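Local coordinates for N-acetyltransferase domain-containing protein (Deinococcus radiodurans, PDB 3S6F) that binds coenzyme A and probably acts as a GNAT-type N-acetyltransferase, moving an acetyl group onto an amine, at residues W31-R42 with Y136-A144; A47-T55 with L94-L102. One frame throughout, in Å; residues are numbered along the deposited sequence.

In the fold
From the N terminus the chain passes through strand 11-13 and a proline-rich loop into helix 37-46, then into strand 49-54, the second strand of the mixed sheet. Interaction 2 closes a loop of 38 residues when helix 90-102 comes back to pack on strand 49-54. Interaction 1 closes a much longer one, of 93 residues. There the C-terminal tail, after strand 126-134, returns to residues 31-42. Interaction 2 is nested inside that loop. The two centres lie about 20 Å apart and the contacts do not touch. One packs a helix on the central sheet, and the other ties the tail to the start of helix 37-46.

Interaction 1 (W31-R42 with Y136-A144); sequences WPNPPTPETLWR and YDNQAGIPA
The C-terminal tail lies against the loop that leads into helix 37-46, and a type I beta turn from Asn138 to Gly141 brings Gln139 and Ala140 up to this loop. Asn33 N donates to Gln139 OE1 at 2.8 Å, and the amide oxygen faces the donor almost head-on (C=O...N 164°). Gln139 reaches it with CG anti to its own backbone N (chi1 -171°) and an extended chain beyond. On the way its CG touches Trp31 CE3 at 3.6 Å, with the indole and amide planes 63° apart. Pro32 CD lies 3.4 Å from the same OE1. An alanine in place of Gln139 would probably leave Asn33 N without its acceptor and open a gap beside Trp31 and Pro32. Next along, the CB of Ala140 fits against the backbone oxygens of Asn33 and Pro34, and Pro35 CA makes a CH...O contact of 3.5 Å to Ala140 O. A water donates to Ala140 O, accepts from Thr36 N and also meets Thr39 OG1. It thus links the turn to the N-cap, where Thr36 OG1 accepts from Thr39 N. Gly141 passes close to Thr39, where a CB would collide with CG2. One turn further on, in one of its two modelled conformers, Arg42 grips Ile142 O end-on with two nitrogens. NH1 and NH2 each lie 3.3 Å from Ile142 O, which sits near the guanidinium plane, while Ala144 N lies over one face. Helix 37-46 runs on toward strand 49-54, Phe28 packs edge-to-face on Trp31, and the second subunit covers part of the contact, with its Ile71 on Thr39 and Arg42 and its Leu72 on Pro35.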
loop_
_atom_site.group_PDB
_atom_site.type_symbol
_atom_site.label_atom_id
_atom_site.label_comp_id
_atom_site.label_asym_id
_atom_site.label_seq_id
_atom_site.Cartn_x
_atom_site.Cartn_y
_atom_site.Cartn_z
ATOM N N TRP A 31 2.843 -20.957 0.301
ATOM C CA TRP A 31 3.119 -20.278 -0.955
ATOM C C TRP A 31 3.770 -21.252 -1.919
ATOM O O TRP A 31 4.760 -21.874 -1.576
ATOM C CB TRP A 31 4.052 -19.098 -0.762
ATOM C CG TRP A 31 3.425 -17.903 -0.075
ATOM C CD1 TRP A 31 2.595 -17.880 1.025
ATOM C CD2 TRP A 31 3.636 -16.545 -0.445
ATOM N NE1 TRP A 31 2.273 -16.583 1.334
ATOM C CE2 TRP A 31 2.880 -15.747 0.439
ATOM C CE3 TRP A 31 4.387 -15.913 -1.435
ATOM C CZ2 TRP A 31 2.851 -14.368 0.346
ATOM C CZ3 TRP A 31 4.342 -14.537 -1.523
ATOM C CH2 TRP A 31 3.574 -13.784 -0.647
ATOM N N PRO A 32 3.276 -21.337 -3.166
ATOM C CA PRO A 32 3.931 -22.243 -4.101
ATOM C C PRO A 32 5.355 -21.895 -4.517
ATOM O O PRO A 32 6.157 -22.794 -4.731
ATOM C CB PRO A 32 3.019 -22.213 -5.317
ATOM C CG PRO A 32 1.693 -21.864 -4.750
ATOM C CD PRO A 32 1.977 -20.897 -3.654
ATOM N N ASN A 33 5.686 -20.602 -4.594
ATOM C CA ASN A 33 6.998 -20.166 -5.045
ATOM C C ASN A 33 7.403 -18.957 -4.230
ATOM O O ASN A 33 7.393 -17.838 -4.715
ATOM C CB ASN A 33 7.000 -19.877 -6.539
ATOM C CG ASN A 33 8.406 -19.524 -7.052
ATOM O OD1 ASN A 33 9.385 -20.002 -6.520
ATOM N ND2 ASN A 33 8.493 -18.684 -8.082
ATOM N N PRO A 34 7.767 -19.177 -2.966
ATOM C CA PRO A 34 7.990 -18.141 -2.015
ATOM C C PRO A 34 9.286 -17.346 -2.215
ATOM O O PRO A 34 10.279 -17.901 -2.647
ATOM C CB PRO A 34 8.051 -18.971 -0.705
ATOM C CG PRO A 34 8.649 -20.217 -1.077
ATOM C CD PRO A 34 7.948 -20.498 -2.339
ATOM N N PRO A 35 9.311 -16.065 -1.796
ATOM C CA PRO A 35 10.606 -15.414 -1.609
ATOM C C PRO A 35 11.491 -16.235 -0.698
ATOM O O PRO A 35 11.041 -16.826 0.276
ATOM C CB PRO A 35 10.237 -14.089 -0.906
ATOM C CG PRO A 35 8.833 -13.829 -1.377
ATOM C CD PRO A 35 8.204 -15.191 -1.378
ATOM N N THR A 36 12.764 -16.281 -1.041
ATOM C CA THR A 36 13.775 -16.861 -0.170
ATOM C C THR A 36 13.960 -16.000 1.085
ATOM O O THR A 36 13.566 -14.837 1.114
ATOM C CB THR A 36 15.119 -16.922 -0.870
ATOM O OG1 THR A 36 15.504 -15.590 -1.189
ATOM C CG2 THR A 36 15.067 -17.808 -2.129
ATOM N N PRO A 37 14.668 -16.521 2.097
ATOM C CA PRO A 37 14.966 -15.673 3.271
ATOM C C PRO A 37 15.795 -14.454 2.909
ATOM O O PRO A 37 15.608 -13.394 3.490
ATOM C CB PRO A 37 15.679 -16.640 4.190
ATOM C CG PRO A 37 15.079 -18.001 3.817
ATOM C CD PRO A 37 14.968 -17.953 2.332
ATOM N N GLU A 38 16.697 -14.607 1.948
ATOM C CA GLU A 38 17.486 -13.478 1.463
ATOM C C GLU A 38 16.588 -12.413 0.838
ATOM O O GLU A 38 16.759 -11.204 1.082
ATOM C CB GLU A 38 18.530 -13.956 0.449
ATOM C CG GLU A 38 19.633 -14.850 1.039
ATOM C CD GLU A 38 19.227 -16.320 1.409
ATOM O OE1 GLU A 38 18.184 -16.928 0.945
ATOM O OE2 GLU A 38 20.017 -16.908 2.224
ATOM N N THR A 39 15.597 -12.835 0.048
ATOM C CA THR A 39 14.651 -11.908 -0.520
ATOM C C THR A 39 13.786 -11.253 0.539
ATOM O O THR A 39 13.495 -10.059 0.464
ATOM C CB THR A 39 13.833 -12.555 -1.645
ATOM O OG1 THR A 39 14.772 -12.950 -2.661
ATOM C CG2 THR A 39 12.803 -11.582 -2.224
ATOM N N LEU A 40 13.340 -12.015 1.533
ATOM C CA LEU A 40 12.594 -11.440 2.641
ATOM C C LEU A 40 13.387 -10.331 3.337
ATOM O O LEU A 40 12.846 -9.293 3.676
ATOM C CB LEU A 40 12.103 -12.531 3.602
ATOM C CG LEU A 40 11.305 -12.032 4.823
ATOM C CD1 LEU A 40 10.138 -11.132 4.452
ATOM C CD2 LEU A 40 10.818 -13.229 5.648
ATOM N N TRP A 41 14.680 -10.567 3.542
ATOM C CA TRP A 41 15.517 -9.540 4.138
ATOM C C TRP A 41 15.444 -8.260 3.297
ATOM O O TRP A 41 15.262 -7.154 3.812
ATOM C CB TRP A 41 16.966 -10.076 4.250
ATOM C CG TRP A 41 17.869 -9.321 5.177
ATOM C CD1 TRP A 41 18.225 -9.711 6.430
ATOM C CD2 TRP A 41 18.509 -8.067 4.951
ATOM N NE1 TRP A 41 19.033 -8.794 7.002
ATOM C CE2 TRP A 41 19.249 -7.770 6.127
ATOM C CE3 TRP A 41 18.554 -7.164 3.891
ATOM C CZ2 TRP A 41 19.983 -6.632 6.265
ATOM C CZ3 TRP A 41 19.306 -6.010 4.047
ATOM C CH2 TRP A 41 19.981 -5.756 5.251
ATOM N N ARG A 42 15.561 -8.388 1.976
ATOM C CA ARG A 42 15.471 -7.211 1.089
ATOM C C ARG A 42 14.085 -6.551 1.125
ATOM O O ARG A 42 13.982 -5.315 1.117
ATOM C CB ARG A 42 15.883 -7.549 -0.331
ATOM C CG ARG A 42 17.321 -8.012 -0.495
ATOM C CD ARG A 42 17.700 -8.193 -2.014
ATOM N NE ARG A 42 16.905 -9.246 -2.726
ATOM C CZ ARG A 42 16.023 -9.093 -3.722
ATOM N NH1 ARG A 42 15.715 -7.898 -4.225
ATOM N NH2 ARG A 42 15.398 -10.174 -4.210
ATOM N N TYR A 136 1.789 -14.015 -10.616
ATOM C CA TYR A 136 2.291 -15.208 -9.988
ATOM C C TYR A 136 3.683 -15.591 -10.487
ATOM O O TYR A 136 4.427 -16.231 -9.744
ATOM C CB TYR A 136 1.301 -16.374 -10.185
ATOM C CG TYR A 136 0.035 -16.216 -9.398
ATOM C CD1 TYR A 136 0.002 -16.438 -8.026
ATOM C CD2 TYR A 136 -1.149 -15.828 -10.025
ATOM C CE1 TYR A 136 -1.205 -16.259 -7.302
ATOM C CE2 TYR A 136 -2.320 -15.657 -9.313
ATOM C CZ TYR A 136 -2.345 -15.888 -7.977
ATOM O OH TYR A 136 -3.507 -15.707 -7.249
ATOM N N ASP A 137 4.062 -15.188 -11.709
ATOM C CA ASP A 137 5.421 -15.474 -12.192
ATOM C C ASP A 137 6.480 -14.868 -11.285
ATOM O O ASP A 137 7.599 -15.383 -11.229
ATOM C CB ASP A 137 5.681 -14.926 -13.603
ATOM C CG ASP A 137 4.849 -15.526 -14.703
ATOM O OD1 ASP A 137 4.163 -16.531 -14.474
ATOM O OD2 ASP A 137 4.947 -14.962 -15.821
ATOM N N ASN A 138 6.127 -13.789 -10.582
ATOM C CA ASN A 138 7.068 -13.069 -9.719
ATOM C C ASN A 138 6.771 -13.183 -8.254
ATOM O O ASN A 138 7.205 -12.363 -7.423
ATOM C CB ASN A 138 7.124 -11.628 -10.167
ATOM C CG ASN A 138 7.681 -11.530 -11.573
ATOM O OD1 ASN A 138 8.578 -12.311 -11.959
ATOM N ND2 ASN A 138 7.128 -10.674 -12.340
ATOM N N GLN A 139 6.120 -14.279 -7.869
ATOM C CA GLN A 139 5.823 -14.554 -6.488
ATOM C C GLN A 139 7.047 -14.614 -5.562
ATOM O O GLN A 139 6.916 -14.337 -4.371
ATOM C CB GLN A 139 4.961 -15.816 -6.400
ATOM C CG GLN A 139 4.393 -16.098 -5.003
ATOM C CD GLN A 139 3.496 -17.331 -5.057
ATOM O OE1 GLN A 139 3.948 -18.433 -4.906
ATOM N NE2 GLN A 139 2.181 -17.139 -5.357
ATOM N N ALA A 140 8.212 -14.986 -6.095
ATOM C CA ALA A 140 9.417 -15.068 -5.290
ATOM C C ALA A 140 10.169 -13.745 -5.193
ATOM O O ALA A 140 11.221 -13.671 -4.540
ATOM C CB ALA A 140 10.339 -16.203 -5.801
ATOM N N GLY A 141 9.624 -12.694 -5.797
ATOM C CA GLY A 141 10.192 -11.347 -5.714
ATOM C C GLY A 141 10.985 -10.963 -6.922
ATOM O O GLY A 141 11.596 -11.807 -7.567
ATOM N N ILE A 142 11.054 -9.681 -7.201
ATOM C CA ILE A 142 11.955 -9.175 -8.249
ATOM C C ILE A 142 13.398 -9.272 -7.776
ATOM O O ILE A 142 13.752 -8.801 -6.675
ATOM C CB ILE A 142 11.672 -7.669 -8.540
ATOM C CG1 ILE A 142 10.231 -7.464 -8.949
ATOM C CG2 ILE A 142 12.646 -7.139 -9.573
ATOM C CD1 ILE A 142 9.715 -8.411 -10.050
ATOM N N PRO A 143 14.281 -9.881 -8.584
ATOM C CA PRO A 143 15.675 -10.050 -8.113
ATOM C C PRO A 143 16.414 -8.746 -7.924
ATOM O O PRO A 143 16.080 -7.726 -8.570
ATOM C CB PRO A 143 16.352 -10.838 -9.244
ATOM C CG PRO A 143 15.247 -11.494 -9.976
ATOM C CD PRO A 143 14.008 -10.637 -9.815
ATOM N N ALA A 144 17.453 -8.824 -7.079
ATOM C CA ALA A 144 18.356 -7.706 -6.757
ATOM C C ALA A 144 19.139 -7.208 -7.990
ATOM O O ALA A 144 19.245 -7.936 -8.996
ATOM C CB ALA A 144 19.327 -8.157 -5.641
HETATM O O HOH W 1 6.261 -18.071 -9.699
HETATM O O HOH W 2 13.382 -15.040 -3.739
#

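Interaction 2 (A47-T55 with L94-L102); sequences AAVFVLART and LMRRVLTEL
Strand 49-54 and helix 94-102 run roughly antiparallel, with axes 7.8 Å apart at closest approach and directions differing by 148°. This is helix-on-sheet packing in the GNAT fold: the helix lies across one face of the mixed sheet, and Leu79 and Val81, which bind coenzyme A, are on the nearby strand 73-81. Val49, Val51 and Ala53 alternate along the strand and point to the helix. The contact between the two is apolar. Val51 sits closest to the helix backbone, its CA 6.0 Å from that of Val98. Its two methyls divide the work. CG2 presses on the backbone at Val98 N, 3.7 Å away, while CG1, anti to the backbone N (chi1 -171°), meets Leu94 CD2 at 3.8 Å. The same Leu94 methyl reaches on to Ala53 CB. The CB of Arg97 lies against both methyls of Val51, but its guanidinium leads away from the strand to a salt bridge with Glu93 and a cation-pi contact with Phe12. Phe12, on strand 11-13, also packs against Val51, Ala53 and Leu94. Val98 also touches Val64 of strand 60-68, so the helix spans several strands. Toward the start of the strand, Val49, which with Ala48 forms a classic beta bulge facing Ala66, packs against the last turn of the helix. Glu101 contributes the foot of its side chain, with CB 4.0 Å from Val49 CB. Val49 CG2 is wedged among three residues: it lies 4.0 Å from Val98 CG2, 4.0 Å from Glu101 CB and 3.7 Å from Leu102 CD2.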
loop_
_atom_site.group_PDB
_atom_site.type_symbol
_atom_site.label_atom_id
_atom_site.label_comp_id
_atom_site.label_asym_id
_atom_site.label_seq_id
_atom_site.Cartn_x
_atom_site.Cartn_y
_atom_site.Cartn_z
ATOM N N ALA A 47 10.779 -1.872 2.942
ATOM C CA ALA A 47 9.531 -1.447 3.560
ATOM C C ALA A 47 9.681 -0.024 4.113
ATOM O O ALA A 47 10.767 0.380 4.520
ATOM C CB ALA A 47 9.134 -2.420 4.681
ATOM N N ALA A 48 8.582 0.699 4.235
ATOM C CA ALA A 48 8.628 1.941 5.024
ATOM C C ALA A 48 8.969 1.643 6.468
ATOM O O ALA A 48 9.857 2.265 7.063
ATOM C CB ALA A 48 7.326 2.722 4.923
ATOM N N VAL A 49 8.235 0.713 7.072
ATOM C CA VAL A 49 8.429 0.270 8.447
ATOM C C VAL A 49 8.092 -1.207 8.499
ATOM O O VAL A 49 7.378 -1.754 7.635
ATOM C CB VAL A 49 7.579 1.067 9.480
ATOM C CG1 VAL A 49 7.942 2.563 9.509
ATOM C CG2 VAL A 49 6.087 0.836 9.252
ATOM N N PHE A 50 8.555 -1.858 9.544
ATOM C CA PHE A 50 8.239 -3.265 9.796
ATOM C C PHE A 50 8.439 -3.559 11.264
ATOM O O PHE A 50 9.096 -2.784 11.973
ATOM C CB PHE A 50 9.078 -4.215 8.910
ATOM C CG PHE A 50 10.540 -4.095 9.153
ATOM C CD1 PHE A 50 11.172 -4.809 10.166
ATOM C CD2 PHE A 50 11.316 -3.249 8.375
ATOM C CE1 PHE A 50 12.526 -4.685 10.389
ATOM C CE2 PHE A 50 12.673 -3.133 8.613
ATOM C CZ PHE A 50 13.271 -3.853 9.620
ATOM N N VAL A 51 7.882 -4.690 11.709
ATOM C CA VAL A 51 8.098 -5.180 13.067
ATOM C C VAL A 51 8.426 -6.669 13.000
ATOM O O VAL A 51 7.747 -7.394 12.283
ATOM C CB VAL A 51 6.894 -4.946 14.009
ATOM C CG1 VAL A 51 7.254 -5.284 15.463
ATOM C CG2 VAL A 51 6.374 -3.504 13.919
ATOM N N LEU A 52 9.463 -7.080 13.704
ATOM C CA LEU A 52 9.873 -8.463 13.858
ATOM C C LEU A 52 9.677 -8.923 15.289
ATOM O O LEU A 52 9.985 -8.178 16.215
ATOM C CB LEU A 52 11.379 -8.620 13.526
ATOM C CG LEU A 52 11.860 -7.997 12.220
ATOM C CD1 LEU A 52 13.350 -8.236 12.009
ATOM C CD2 LEU A 52 11.057 -8.528 11.016
ATOM N N ALA A 53 9.249 -10.171 15.437
ATOM C CA ALA A 53 9.159 -10.873 16.715
ATOM C C ALA A 53 10.191 -11.984 16.694
ATOM O O ALA A 53 10.203 -12.774 15.754
ATOM C CB ALA A 53 7.761 -11.451 16.901
ATOM N N ARG A 54 11.078 -11.994 17.690
ATOM C CA ARG A 54 12.236 -12.889 17.718
ATOM C C ARG A 54 12.281 -13.675 19.024
ATOM O O ARG A 54 12.019 -13.135 20.092
ATOM C CB ARG A 54 13.541 -12.089 17.583
ATOM C CG ARG A 54 13.577 -11.242 16.314
ATOM C CD ARG A 54 14.881 -10.474 16.170
ATOM N NE ARG A 54 15.994 -11.325 15.813
ATOM C CZ ARG A 54 17.249 -10.937 15.744
ATOM N NH1 ARG A 54 17.609 -9.736 16.134
ATOM N NH2 ARG A 54 18.151 -11.780 15.314
ATOM N N THR A 55 12.688 -14.923 18.918
ATOM C CA THR A 55 13.045 -15.720 20.096
ATOM C C THR A 55 14.468 -15.322 20.546
ATOM O O THR A 55 15.199 -14.646 19.836
ATOM C CB THR A 55 12.927 -17.226 19.788
ATOM O OG1 THR A 55 13.569 -17.503 18.543
ATOM C CG2 THR A 55 11.499 -17.652 19.723
ATOM N N LEU A 94 1.745 -7.711 16.670
ATOM C CA LEU A 94 2.488 -7.196 15.533
ATOM C C LEU A 94 1.709 -6.099 14.827
ATOM O O LEU A 94 2.271 -5.079 14.417
ATOM C CB LEU A 94 2.835 -8.337 14.587
ATOM C CG LEU A 94 3.984 -9.234 15.058
ATOM C CD1 LEU A 94 4.016 -10.525 14.216
ATOM C CD2 LEU A 94 5.320 -8.515 15.022
HETATM N N MSE A 95 0.408 -6.326 14.615
HETATM C CA MSE A 95 -0.418 -5.306 13.985
HETATM C C MSE A 95 -0.467 -4.009 14.804
HETATM O O MSE A 95 -0.310 -2.907 14.264
HETATM C CB MSE A 95 -1.832 -5.841 13.743
HETATM C CG MSE A 95 -1.962 -6.785 12.589
HETATM SE SE MSE A 95 -1.612 -5.963 10.865
HETATM C CE MSE A 95 -3.133 -4.704 10.889
ATOM N N ARG A 96 -0.681 -4.126 16.114
ATOM C CA ARG A 96 -0.688 -2.914 16.925
ATOM C C ARG A 96 0.665 -2.188 16.819
ATOM O O ARG A 96 0.722 -0.957 16.700
ATOM C CB ARG A 96 -0.995 -3.254 18.390
ATOM C CG ARG A 96 -2.439 -3.632 18.682
ATOM C CD ARG A 96 -2.714 -3.743 20.179
ATOM N NE ARG A 96 -2.083 -4.902 20.746
ATOM C CZ ARG A 96 -2.646 -6.113 20.786
ATOM N NH1 ARG A 96 -3.894 -6.330 20.340
ATOM N NH2 ARG A 96 -1.928 -7.091 21.306
ATOM N N ARG A 97 1.762 -2.944 16.868
ATOM C CA ARG A 97 3.083 -2.331 16.805
ATOM C C ARG A 97 3.358 -1.684 15.456
ATOM O O ARG A 97 3.968 -0.622 15.423
ATOM C CB ARG A 97 4.152 -3.345 17.176
ATOM C CG ARG A 97 4.152 -3.633 18.684
ATOM C CD ARG A 97 5.067 -4.780 19.024
ATOM N NE ARG A 97 5.138 -5.017 20.464
ATOM C CZ ARG A 97 6.073 -4.515 21.261
ATOM N NH1 ARG A 97 7.055 -3.754 20.807
ATOM N NH2 ARG A 97 6.032 -4.846 22.552
ATOM N N VAL A 98 2.925 -2.281 14.347
ATOM C CA VAL A 98 3.198 -1.652 13.049
ATOM C C VAL A 98 2.349 -0.387 12.879
ATOM O O VAL A 98 2.810 0.598 12.299
ATOM C CB VAL A 98 3.051 -2.630 11.868
ATOM C CG1 VAL A 98 1.608 -2.873 11.431
ATOM C CG2 VAL A 98 3.907 -2.142 10.691
ATOM N N LEU A 99 1.133 -0.399 13.445
ATOM C CA LEU A 99 0.298 0.793 13.395
ATOM C C LEU A 99 0.955 1.926 14.193
ATOM O O LEU A 99 0.948 3.075 13.749
ATOM C CB LEU A 99 -1.135 0.487 13.861
ATOM C CG LEU A 99 -1.928 -0.434 12.943
ATOM C CD1 LEU A 99 -3.212 -0.905 13.636
ATOM C CD2 LEU A 99 -2.220 0.217 11.612
ATOM N N THR A 100 1.586 1.606 15.307
ATOM C CA THR A 100 2.343 2.601 16.069
ATOM C C THR A 100 3.499 3.148 15.228
ATOM O O THR A 100 3.739 4.377 15.177
ATOM C CB THR A 100 2.837 2.029 17.380
ATOM O OG1 THR A 100 1.686 1.700 18.184
ATOM C CG2 THR A 100 3.776 2.999 18.111
ATOM N N GLU A 101 4.224 2.284 14.527
ATOM C CA GLU A 101 5.346 2.746 13.683
ATOM C C GLU A 101 4.901 3.649 12.554
ATOM O O GLU A 101 5.588 4.591 12.173
ATOM C CB GLU A 101 6.157 1.602 13.133
ATOM C CG GLU A 101 6.890 0.754 14.146
ATOM C CD GLU A 101 7.774 1.572 15.036
ATOM O OE1 GLU A 101 8.656 2.256 14.486
ATOM O OE2 GLU A 101 7.617 1.529 16.252
ATOM N N LEU A 102 3.722 3.371 12.001
ATOM C CA LEU A 102 3.183 4.145 10.898
ATOM C C LEU A 102 2.722 5.526 11.305
ATOM O O LEU A 102 2.740 6.454 10.490
ATOM C CB LEU A 102 2.015 3.403 10.236
ATOM C CG LEU A 102 2.425 2.237 9.338
ATOM C CD1 LEU A 102 1.228 1.388 8.995
ATOM C CD2 LEU A 102 3.175 2.746 8.101
#